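Mirolysin (Tannerella forsythia, PDB 6R7V) cleaves peptide bonds as a zinc metallopeptidase of the pappalysin family and is held latent as a zymogen by a cysteine switch. Local coordinates at residues L10-E13 / Q14-R17; N75-R79 / R80-D84; N87-S90 / A91-N94; P170-F173 / Q174-N178; R297-M300 / Q301-N305. The protein carries 1 engineered substitution. All blocks are in the same frame, centred on the assembly; numbering follows the deposited sequence.

Contact 1: residues L10-E13 / Q14-R17; sequences LNME and QIRR
The start of helix 12-18 is built by N11 capping Q14 and by L10 meeting I15, an N-cap combined with a hydrophobic staple. N11 stands just before the first turn, and its OD1 accepts the backbone N-H of Q14 at 3.1 Å. The bond is straight at the hydrogen (165°), yet the donor lies above the plane of the side-chain carbonyl. With CG anti to the backbone N (chi1 -176°), OD1 is brought to Q14 N; asparagine suits the cap because its short chain holds an acceptor close to the first helical N-H groups. Its main-chain O is used as well: I15 N reaches N11 O at 2.8 Å, and R16 N repeats the pattern on M12 O at 2.9 Å. On the other flank, L10 CD2 touches I15 CD1 at 3.8 Å, the two branched chains crossing at a slant. This apolar pair brackets the cap, joining the residue before N11 to the fourth residue after it. M12 SD adds a looser contact to I15 CD1, and both M12 and I15 then rest on Y23 of helix 20-32. L10 N is bonded to D221, and its side chain lies about 9 Å from the zinc, which is ligated by C6 a few residues earlier, consistent with a latency segment anchored beside the metal. The outer side of the helix carries polar residues and water. The carboxamides of N11 and Q14 have planes 52° apart and share one water, which donates to Q14 OE1 at 2.7 Å and accepts weakly from N11 ND2.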
# COMPACT_ATOMS: atom_id res chain seq x y z
N LEU A 10 6.15 -3.45 11.14
CA LEU A 10 6.26 -4.81 11.64
C LEU A 10 7.60 -5.00 12.33
O LEU A 10 8.55 -5.54 11.75
CB LEU A 10 6.08 -5.88 10.53
CG LEU A 10 4.68 -5.98 9.90
CD1 LEU A 10 4.70 -6.99 8.74
CD2 LEU A 10 3.61 -6.42 10.92
N ASN A 11 7.69 -4.50 13.56
CA ASN A 11 8.90 -4.63 14.37
C ASN A 11 8.90 -6.02 14.96
O ASN A 11 8.21 -6.28 15.94
CB ASN A 11 8.95 -3.52 15.43
CG ASN A 11 10.22 -3.54 16.22
OD1 ASN A 11 10.78 -4.61 16.50
ND2 ASN A 11 10.72 -2.36 16.59
N MET A 12 9.61 -6.93 14.30
CA MET A 12 9.55 -8.34 14.65
C MET A 12 10.05 -8.64 16.05
O MET A 12 9.43 -9.48 16.70
CB MET A 12 10.27 -9.21 13.60
CG MET A 12 9.59 -9.16 12.24
SD MET A 12 7.79 -9.47 12.20
CE MET A 12 7.70 -11.09 12.84
N GLU A 13 11.10 -7.93 16.55
CA GLU A 13 11.58 -8.06 17.93
C GLU A 13 10.46 -7.72 18.91
O GLU A 13 10.25 -8.44 19.89
CB GLU A 13 12.79 -7.12 18.16
CG GLU A 13 13.35 -7.10 19.58
CD GLU A 13 14.49 -6.15 19.91
OE1 GLU A 13 14.54 -5.67 21.06
OE2 GLU A 13 15.34 -5.89 19.02
N GLN A 14 9.75 -6.60 18.66
CA GLN A 14 8.64 -6.16 19.53
C GLN A 14 7.47 -7.10 19.43
O GLN A 14 6.88 -7.42 20.46
CB GLN A 14 8.20 -4.73 19.16
CG GLN A 14 7.17 -4.12 20.11
CD GLN A 14 6.92 -2.66 19.79
OE1 GLN A 14 7.81 -1.95 19.32
NE2 GLN A 14 5.72 -2.19 20.04
N ILE A 15 7.10 -7.53 18.21
CA ILE A 15 5.94 -8.42 18.02
C ILE A 15 6.19 -9.77 18.70
O ILE A 15 5.27 -10.31 19.31
CB ILE A 15 5.63 -8.56 16.51
CG1 ILE A 15 5.09 -7.22 15.99
CG2 ILE A 15 4.66 -9.72 16.23
CD1 ILE A 15 4.94 -7.16 14.45
N ARG A 16 7.43 -10.29 18.65
CA ARG A 16 7.79 -11.55 19.29
C ARG A 16 7.39 -11.54 20.78
O ARG A 16 6.91 -12.56 21.27
CB ARG A 16 9.30 -11.80 19.15
CG ARG A 16 9.72 -13.24 19.39
CD ARG A 16 11.23 -13.35 19.36
NE ARG A 16 11.65 -14.74 19.14
CZ ARG A 16 12.90 -15.11 18.89
NH1 ARG A 16 13.19 -16.39 18.70
NH2 ARG A 16 13.87 -14.20 18.82
N ARG A 17 7.49 -10.37 21.46
CA ARG A 17 7.15 -10.25 22.88
C ARG A 17 5.70 -9.76 23.10
O ARG A 17 4.98 -10.33 23.92
CB ARG A 17 8.15 -9.28 23.56
CG ARG A 17 7.80 -8.84 24.98
CD ARG A 17 8.85 -7.91 25.56
NE ARG A 17 9.89 -8.65 26.28
CZ ARG A 17 11.14 -8.83 25.84
NH1 ARG A 17 12.01 -9.51 26.56
NH2 ARG A 17 11.51 -8.33 24.67
O HOH W 1 8.34 -0.07 17.46
O HOH W 2 10.56 -6.57 22.69

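Contact 2: residues N75-R79 / R80-D84; sequences NEDFR and RMNAD
This local contact ends helix 64-77: E76 and M81 join the last turn to the loop that runs on toward helix 90-93. M81 N gives E76 O a bond of 2.8 Å, while R79 N reaches the same oxygen from the opposite face of its carbonyl plane. M81 to E76 is a 6→1 bond of the kind seen in Schellman motifs, and R80 has the left-handed backbone (phi 45°, psi 47°) that turns the chain off the helix axis. R79 is long and flexible enough to reach back: its NE donates to N75 O at 2.9 Å, with the acceptor in the guanidinium plane; M81 SD lies over one face of that plane, and N75 OD1 is over the other. The unbranched thioether can lie flat there, its sulfur 3.8 Å from R79 CZ, a polarisable neighbour for a delocalised cation. Deeper in, N82 CB approaches D77 OD1 at 3.4 Å, and the carboxylate and amide planes stand almost perpendicular. D77 has stronger partners in R203 and T206, whereas E76 pairs with R191. N82 ND2 donates to D84 OD1 at 2.8 Å and also serves N276 O. A water bridges E76 OE1 to A83 N.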
# COMPACT_ATOMS: atom_id res chain seq x y z
N ASN A 75 -1.59 3.47 -11.13
CA ASN A 75 -1.31 2.85 -12.43
C ASN A 75 0.05 3.26 -12.97
O ASN A 75 0.68 2.44 -13.63
CB ASN A 75 -2.41 3.17 -13.41
CG ASN A 75 -3.62 2.27 -13.16
OD1 ASN A 75 -3.45 1.06 -13.09
ND2 ASN A 75 -4.81 2.81 -13.02
N GLU A 76 0.53 4.45 -12.64
CA GLU A 76 1.88 4.83 -13.04
C GLU A 76 2.91 4.08 -12.23
O GLU A 76 3.81 3.43 -12.80
CB GLU A 76 2.11 6.33 -12.80
CG GLU A 76 1.34 7.22 -13.76
CD GLU A 76 1.54 8.71 -13.53
OE1 GLU A 76 2.40 9.10 -12.71
OE2 GLU A 76 0.81 9.49 -14.18
N ASP A 77 2.78 4.12 -10.88
CA ASP A 77 3.83 3.54 -10.05
C ASP A 77 3.93 2.04 -10.15
O ASP A 77 5.06 1.51 -10.06
CB ASP A 77 3.60 3.97 -8.60
CG ASP A 77 3.74 5.48 -8.37
OD1 ASP A 77 4.22 6.19 -9.30
OD2 ASP A 77 3.41 5.95 -7.26
N PHE A 78 2.81 1.34 -10.33
CA PHE A 78 2.80 -0.12 -10.44
C PHE A 78 3.03 -0.63 -11.86
O PHE A 78 2.97 -1.84 -12.11
CB PHE A 78 1.48 -0.66 -9.87
CG PHE A 78 1.43 -0.67 -8.37
CD1 PHE A 78 1.09 0.48 -7.65
CD2 PHE A 78 1.80 -1.81 -7.65
CE1 PHE A 78 1.14 0.49 -6.25
CE2 PHE A 78 1.81 -1.80 -6.23
CZ PHE A 78 1.46 -0.66 -5.55
N ARG A 79 3.34 0.28 -12.80
CA ARG A 79 3.65 -0.15 -14.18
C ARG A 79 4.94 0.54 -14.65
O ARG A 79 5.22 0.55 -15.87
CB ARG A 79 2.48 0.15 -15.10
CG ARG A 79 1.23 -0.68 -14.78
CD ARG A 79 0.13 -0.46 -15.81
NE ARG A 79 -0.29 0.93 -15.92
CZ ARG A 79 -1.12 1.36 -16.87
NH1 ARG A 79 -1.59 0.53 -17.78
NH2 ARG A 79 -1.45 2.65 -16.93
N ARG A 80 5.72 1.11 -13.72
CA ARG A 80 6.90 1.92 -14.04
C ARG A 80 6.61 2.92 -15.20
O ARG A 80 7.41 3.10 -16.13
CB ARG A 80 8.14 1.06 -14.31
CG ARG A 80 9.42 1.92 -14.18
CD ARG A 80 10.67 1.20 -13.70
NE ARG A 80 11.79 2.14 -13.55
CZ ARG A 80 11.99 2.96 -12.51
NH1 ARG A 80 11.13 2.99 -11.49
NH2 ARG A 80 13.03 3.79 -12.51
N MET A 81 5.48 3.62 -15.08
CA MET A 81 5.08 4.66 -16.00
C MET A 81 5.07 6.01 -15.31
O MET A 81 4.61 6.99 -15.92
CB MET A 81 3.73 4.33 -16.62
CG MET A 81 3.83 3.15 -17.57
SD MET A 81 2.21 2.67 -18.18
CE MET A 81 1.88 4.01 -19.23
N ASN A 82 5.62 6.09 -14.09
CA ASN A 82 5.78 7.38 -13.40
C ASN A 82 6.85 8.19 -14.14
O ASN A 82 7.95 7.67 -14.36
CB ASN A 82 6.20 7.15 -11.92
CG ASN A 82 7.29 6.12 -11.71
OD1 ASN A 82 7.16 4.95 -12.16
ND2 ASN A 82 8.34 6.51 -10.97
N ALA A 83 6.57 9.44 -14.50
CA ALA A 83 7.60 10.23 -15.20
C ALA A 83 8.87 10.38 -14.38
O ALA A 83 9.97 10.40 -14.96
CB ALA A 83 7.06 11.59 -15.60
N ASP A 84 8.76 10.43 -13.04
CA ASP A 84 9.96 10.57 -12.21
C ASP A 84 10.80 9.28 -12.13
O ASP A 84 11.80 9.29 -11.42
CB ASP A 84 9.67 11.14 -10.81
CG ASP A 84 8.71 10.37 -9.91
OD1 ASP A 84 8.32 9.24 -10.27
OD2 ASP A 84 8.33 10.92 -8.85
O HOH W 3 4.21 10.85 -13.77
O HOH W 4 7.40 2.91 -10.34

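Contact 3: residues N87-S90 / A91-N94; sequences NTPS and AFAN
The flat ring of F92 is met at a slant by the puckered ring of P89, P89 CG standing 4.2 Å from F92 CD2. Beyond this pair F92 touches M262 and P89 touches F248, so both belong to an apolar patch between loops. F92 CG lies beside its backbone N (chi1 -67°), which places the ring back toward the proline that precedes the turn. This is the entry to the short, weakly bonded helix 90-93, where P89 O receives two main-chain donors. F92 N comes from above the carbonyl plane at 2.8 Å, and A93 N lies in that plane at 2.9 Å. A further, weak bond runs from A93 N to S90 O, so the turn mixes three- and four-residue steps. The T88 methyl packs on this turn, CG2 lying 3.8 Å from A93 CA and 4.1 Å from F92 CB. The branched side chain thus works twice, since OG1 bonds to N276, to Q85 O and to R80. Threonine suits the place by offering a methyl to the helix and a hydroxyl to the neighbouring loops. S90 faces outward, and its OG and A91 N share a water, 2.8 Å from S90 OG and 2.9 Å from A91 N. Proline suits the position before the helix because its ring restricts phi and gives F92 an apolar surface, while its carbonyl remains able to accept. One carbonyl thus takes two donors, and the N-H of A91 is served by a water that S90 OG helps to hold, leaving P89, F92 and the T88 methyl for packing.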
# COMPACT_ATOMS: atom_id res chain seq x y z
N ASN A 87 14.33 9.94 -12.61
CA ASN A 87 15.07 10.39 -11.43
C ASN A 87 15.73 9.24 -10.66
O ASN A 87 16.56 9.51 -9.78
CB ASN A 87 14.17 11.14 -10.43
CG ASN A 87 13.54 12.43 -10.88
OD1 ASN A 87 13.81 12.94 -11.97
ND2 ASN A 87 12.68 12.98 -10.02
N THR A 88 15.35 7.97 -10.93
CA THR A 88 15.97 6.85 -10.19
C THR A 88 17.47 6.87 -10.47
O THR A 88 17.84 6.91 -11.65
CB THR A 88 15.38 5.51 -10.60
OG1 THR A 88 13.96 5.57 -10.48
CG2 THR A 88 15.89 4.35 -9.74
N PRO A 89 18.38 6.91 -9.45
CA PRO A 89 19.83 6.88 -9.78
C PRO A 89 20.17 5.71 -10.70
O PRO A 89 19.61 4.62 -10.51
CB PRO A 89 20.50 6.72 -8.41
CG PRO A 89 19.48 7.30 -7.44
CD PRO A 89 18.15 6.88 -7.99
N SER A 90 21.02 5.94 -11.69
CA SER A 90 21.38 4.90 -12.67
C SER A 90 21.85 3.64 -11.99
O SER A 90 21.54 2.57 -12.50
CB SER A 90 22.44 5.41 -13.64
OG SER A 90 23.58 5.83 -12.92
N ALA A 91 22.53 3.74 -10.82
CA ALA A 91 22.99 2.54 -10.11
C ALA A 91 21.84 1.66 -9.60
O ALA A 91 22.05 0.46 -9.40
CB ALA A 91 23.90 2.92 -8.95
N PHE A 92 20.63 2.23 -9.43
CA PHE A 92 19.46 1.48 -8.96
C PHE A 92 18.42 1.27 -10.07
O PHE A 92 17.52 0.42 -9.90
CB PHE A 92 18.79 2.19 -7.79
CG PHE A 92 19.53 2.30 -6.47
CD1 PHE A 92 20.15 1.19 -5.90
CD2 PHE A 92 19.53 3.50 -5.76
CE1 PHE A 92 20.77 1.29 -4.65
CE2 PHE A 92 20.17 3.60 -4.53
CZ PHE A 92 20.75 2.49 -3.96
N ALA A 93 18.48 2.05 -11.18
CA ALA A 93 17.46 1.95 -12.23
C ALA A 93 17.39 0.55 -12.82
O ALA A 93 16.30 0.09 -13.15
CB ALA A 93 17.73 2.97 -13.33
N ASN A 94 18.53 -0.16 -12.87
CA ASN A 94 18.61 -1.53 -13.39
C ASN A 94 17.93 -2.55 -12.44
O ASN A 94 17.57 -3.65 -12.88
CB ASN A 94 20.08 -1.90 -13.65
CG ASN A 94 21.06 -1.24 -12.70
OD1 ASN A 94 21.04 -1.46 -11.49
ND2 ASN A 94 21.95 -0.41 -13.24
O HOH W 5 23.90 6.21 -10.20

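Contact 4: residues P170-F173 / Q174-N178; sequences PFEF and QTKPN
F173 and P177 meet with the proline CB over one face of the phenyl ring, 4.4 Å from F173 CZ. The ring reaches its place because CG is anti to the backbone N (chi1 -171°). F173 O lies beside the same proline, 3.3 Å from P177 CD, but the proline N has no hydrogen to share, so no N-H bond forms there. Proline suits the site by offering a compact apolar ring to the F173 face. E172 supplies the bond that defines the bend. Its O accepts K176 N at 2.8 Å, nearly along the C=O axis, closing an alpha-turn through F173, Q174 and T175. Farther out, E172 OE2 and K176 NZ stay 4.9 Å apart, and a water spans them, 2.7 Å from E172 OE2. The glutamate is thus fixed at OE1 by F169 N and at OE2 by water, while its CG methylene lies against a face of the F171 ring. Q174 turns its side chain outward, which suits a polar residue at the surface. Its backbone N is near the F173 ring, 3.7 Å from CD2, and is satisfied by a water that donates to P170 O. A second water joins F171 O to T175 N in the same manner, so solvent fills in for bonds the irregular backbone does not make. The bend lies in the link from strand 165-167 to strand 182-185: F171 packs on K22, R25 and I26 of helix 20-32, P170 touches W29 there, and F173 faces T148 and D180.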
# COMPACT_ATOMS: atom_id res chain seq x y z
N PRO A 170 -1.54 -9.16 4.02
CA PRO A 170 -2.21 -10.39 3.58
C PRO A 170 -2.24 -11.51 4.61
O PRO A 170 -3.18 -12.31 4.57
CB PRO A 170 -1.36 -10.84 2.38
CG PRO A 170 -0.76 -9.57 1.84
CD PRO A 170 -0.54 -8.69 3.03
N PHE A 171 -1.26 -11.58 5.54
CA PHE A 171 -1.29 -12.67 6.52
C PHE A 171 -2.51 -12.55 7.46
O PHE A 171 -2.83 -13.51 8.17
CB PHE A 171 0.02 -12.77 7.35
CG PHE A 171 0.10 -11.81 8.53
CD1 PHE A 171 0.56 -10.51 8.36
CD2 PHE A 171 -0.30 -12.20 9.80
CE1 PHE A 171 0.63 -9.62 9.44
CE2 PHE A 171 -0.28 -11.30 10.87
CZ PHE A 171 0.18 -10.01 10.68
N GLU A 172 -3.13 -11.37 7.50
CA GLU A 172 -4.29 -11.09 8.35
C GLU A 172 -5.61 -11.35 7.60
O GLU A 172 -6.67 -11.24 8.23
CB GLU A 172 -4.29 -9.61 8.82
CG GLU A 172 -2.92 -9.01 9.18
CD GLU A 172 -2.91 -7.61 9.78
OE1 GLU A 172 -2.38 -6.65 9.16
OE2 GLU A 172 -3.42 -7.49 10.92
N PHE A 173 -5.57 -11.65 6.27
CA PHE A 173 -6.80 -11.77 5.50
C PHE A 173 -7.73 -12.86 6.02
O PHE A 173 -8.93 -12.60 6.20
CB PHE A 173 -6.52 -12.00 4.01
CG PHE A 173 -7.79 -11.91 3.19
CD1 PHE A 173 -8.26 -10.69 2.75
CD2 PHE A 173 -8.57 -13.04 2.96
CE1 PHE A 173 -9.44 -10.60 2.01
CE2 PHE A 173 -9.75 -12.96 2.22
CZ PHE A 173 -10.19 -11.73 1.76
N GLN A 174 -7.20 -14.06 6.27
CA GLN A 174 -8.04 -15.18 6.70
C GLN A 174 -8.80 -14.82 7.98
O GLN A 174 -10.01 -15.04 8.02
CB GLN A 174 -7.18 -16.43 6.88
CG GLN A 174 -7.92 -17.65 7.48
CD GLN A 174 -7.04 -18.87 7.58
OE1 GLN A 174 -5.94 -18.84 8.16
NE2 GLN A 174 -7.51 -19.97 7.03
N THR A 175 -8.12 -14.25 9.00
CA THR A 175 -8.78 -13.95 10.28
C THR A 175 -9.53 -12.62 10.33
O THR A 175 -10.42 -12.44 11.18
CB THR A 175 -7.80 -14.02 11.45
OG1 THR A 175 -6.72 -13.13 11.19
CG2 THR A 175 -7.26 -15.45 11.70
N LYS A 176 -9.15 -11.65 9.47
CA LYS A 176 -9.78 -10.32 9.50
C LYS A 176 -10.24 -9.93 8.08
O LYS A 176 -9.84 -8.89 7.57
CB LYS A 176 -8.80 -9.28 10.07
CG LYS A 176 -8.43 -9.57 11.54
CD LYS A 176 -7.53 -8.51 12.15
CE LYS A 176 -8.31 -7.32 12.67
NZ LYS A 176 -7.46 -6.38 13.45
N PRO A 177 -11.10 -10.74 7.42
CA PRO A 177 -11.44 -10.44 6.03
C PRO A 177 -12.17 -9.14 5.80
O PRO A 177 -11.94 -8.47 4.80
CB PRO A 177 -12.31 -11.63 5.61
CG PRO A 177 -12.84 -12.21 6.89
CD PRO A 177 -11.71 -12.02 7.86
N ASN A 178 -13.02 -8.76 6.74
CA ASN A 178 -13.85 -7.56 6.55
C ASN A 178 -13.10 -6.24 6.80
O ASN A 178 -13.66 -5.17 6.48
CB ASN A 178 -15.11 -7.61 7.44
CG ASN A 178 -15.79 -8.94 7.56
OD1 ASN A 178 -16.28 -9.51 6.58
ND2 ASN A 178 -15.86 -9.47 8.77
O HOH W 6 -4.50 -14.74 5.43
O HOH W 7 -5.05 -14.35 9.39
O HOH W 8 -4.87 -5.43 11.89

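Contact 5: residues R297-M300 / Q301-N305; sequences RREM and QIYAN
E299 sets its carboxylate against the rim of the Y303 ring, OE2 lying in the ring plane 3.5 Å from CD2 and 3.6 Å from CE2. The two flat groups stand almost perpendicular, their planes 85° apart. A bend at chi2 (-118°) brings the carboxylate round to this edge. One face of the same ring is covered by I302, whose CG2 sits over its centre, 3.5 Å above the plane. A branched residue suits that spot, since CG2 can rest on the ring while the CG1 branch runs back beside the carbonyls of R298 and E299. The backbone forms the short, weakly bonded helix 299-302. Q301 N reaches R298 O at 3.0 Å and I302 N reaches E299 O at 3.0 Å, both donors standing well above the carbonyl planes, as befits tight three-residue steps. Y303 then takes the N-cap position of helix 304-307, and A304 CB comes within 3.3 Å of M300 O, a close approach that suits a residue with nothing beyond CB. On the inner side, M300 packs on I47 and P48 of strand 45-55. Q301 curls back over the backbone, NE2 lying 3.7 Å from M300 C and donating to L46 O of that strand, so amide and thioether together attach the helix to the sheet. E299 OE1 forms a salt bridge with R149, and OE2 has a long, weak ion pair with R150. Since aromatic C-H groups carry slight positive charge, the in-plane approach of OE2 should be mildly favourable, the carboxylate probably drawing on both the tyrosine edge and the arginines.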
# COMPACT_ATOMS: atom_id res chain seq x y z
N ARG A 297 -4.89 -13.76 -2.94
CA ARG A 297 -5.74 -12.79 -3.64
C ARG A 297 -6.12 -13.29 -5.05
O ARG A 297 -6.59 -12.50 -5.85
CB ARG A 297 -5.05 -11.41 -3.69
CG ARG A 297 -4.59 -10.91 -2.32
CD ARG A 297 -4.41 -9.37 -2.34
NE ARG A 297 -3.96 -8.80 -1.06
CZ ARG A 297 -4.76 -8.61 -0.01
NH1 ARG A 297 -6.02 -9.02 -0.05
NH2 ARG A 297 -4.29 -8.04 1.09
N ARG A 298 -5.98 -14.60 -5.35
CA ARG A 298 -6.30 -15.13 -6.68
C ARG A 298 -7.76 -14.90 -7.12
O ARG A 298 -7.99 -14.68 -8.31
CB ARG A 298 -5.93 -16.61 -6.81
CG ARG A 298 -6.86 -17.54 -6.03
CD ARG A 298 -6.37 -18.98 -5.98
NE ARG A 298 -7.29 -19.82 -5.21
CZ ARG A 298 -7.22 -20.00 -3.89
NH1 ARG A 298 -6.28 -19.40 -3.17
NH2 ARG A 298 -8.10 -20.78 -3.28
N GLU A 299 -8.73 -14.94 -6.18
CA GLU A 299 -10.16 -14.78 -6.51
C GLU A 299 -10.44 -13.40 -7.10
O GLU A 299 -11.34 -13.25 -7.93
CB GLU A 299 -11.05 -15.00 -5.28
CG GLU A 299 -12.39 -15.62 -5.61
CD GLU A 299 -13.61 -14.78 -5.29
OE1 GLU A 299 -14.25 -15.03 -4.25
OE2 GLU A 299 -13.92 -13.86 -6.09
N MET A 300 -9.66 -12.38 -6.69
CA MET A 300 -9.86 -11.05 -7.20
C MET A 300 -9.68 -11.04 -8.71
O MET A 300 -10.26 -10.20 -9.39
CB MET A 300 -8.88 -10.10 -6.52
CG MET A 300 -9.10 -8.68 -6.91
SD MET A 300 -8.11 -7.62 -5.88
CE MET A 300 -9.17 -7.53 -4.40
N GLN A 301 -8.89 -11.97 -9.25
CA GLN A 301 -8.68 -11.99 -10.70
C GLN A 301 -9.80 -12.64 -11.47
O GLN A 301 -9.92 -12.38 -12.67
CB GLN A 301 -7.35 -12.66 -11.04
CG GLN A 301 -6.16 -11.91 -10.43
CD GLN A 301 -6.19 -10.45 -10.80
OE1 GLN A 301 -6.01 -10.08 -11.98
NE2 GLN A 301 -6.48 -9.59 -9.81
N ILE A 302 -10.61 -13.50 -10.83
CA ILE A 302 -11.66 -14.25 -11.53
C ILE A 302 -12.74 -13.31 -12.09
O ILE A 302 -13.13 -13.42 -13.25
CB ILE A 302 -12.27 -15.37 -10.64
CG1 ILE A 302 -11.18 -16.38 -10.13
CG2 ILE A 302 -13.40 -16.14 -11.37
CD1 ILE A 302 -10.34 -17.14 -11.17
N TYR A 303 -13.16 -12.34 -11.29
CA TYR A 303 -14.22 -11.46 -11.75
C TYR A 303 -13.74 -10.01 -11.95
O TYR A 303 -14.59 -9.14 -12.13
CB TYR A 303 -15.40 -11.51 -10.75
CG TYR A 303 -15.82 -12.92 -10.43
CD1 TYR A 303 -16.53 -13.69 -11.35
CD2 TYR A 303 -15.44 -13.53 -9.23
CE1 TYR A 303 -16.88 -15.01 -11.08
CE2 TYR A 303 -15.80 -14.85 -8.94
CZ TYR A 303 -16.52 -15.59 -9.87
OH TYR A 303 -16.83 -16.90 -9.61
N ALA A 304 -12.40 -9.75 -12.01
CA ALA A 304 -11.95 -8.36 -12.14
C ALA A 304 -12.47 -7.65 -13.39
O ALA A 304 -12.87 -6.49 -13.28
CB ALA A 304 -10.43 -8.28 -12.12
N ASN A 305 -12.49 -8.33 -14.55
CA ASN A 305 -12.96 -7.72 -15.79
C ASN A 305 -14.43 -7.36 -15.69
O ASN A 305 -14.79 -6.26 -16.07
CB ASN A 305 -12.73 -8.62 -16.99
CG ASN A 305 -11.30 -8.65 -17.46
OD1 ASN A 305 -10.77 -9.71 -17.82
ND2 ASN A 305 -10.64 -7.50 -17.49

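Overall arrangement
All five contacts are local and lie in series along the chain, so none nests within or crosses another. Contact 1 opens helix 12-18, the first in the chain, shortly after the zinc-bound cysteine. Contact 2 ends helix 64-77, and contact 3 starts helix 90-93; they adjoin through the R80 and T88 side chains, fastening the two ends of one connection. Contact 4 bends the link between strands 165-167 and 182-185, its nearest atoms about 5 Å from those of contact 1, with helix 20-32 touching both. Contact 5 attaches helix 299-302 to strand 45-55 of the main sheet and meets contact 4 where R297 packs on P170 and F173. Contacts 2 and 4 lie on opposite sides of the chain's centre.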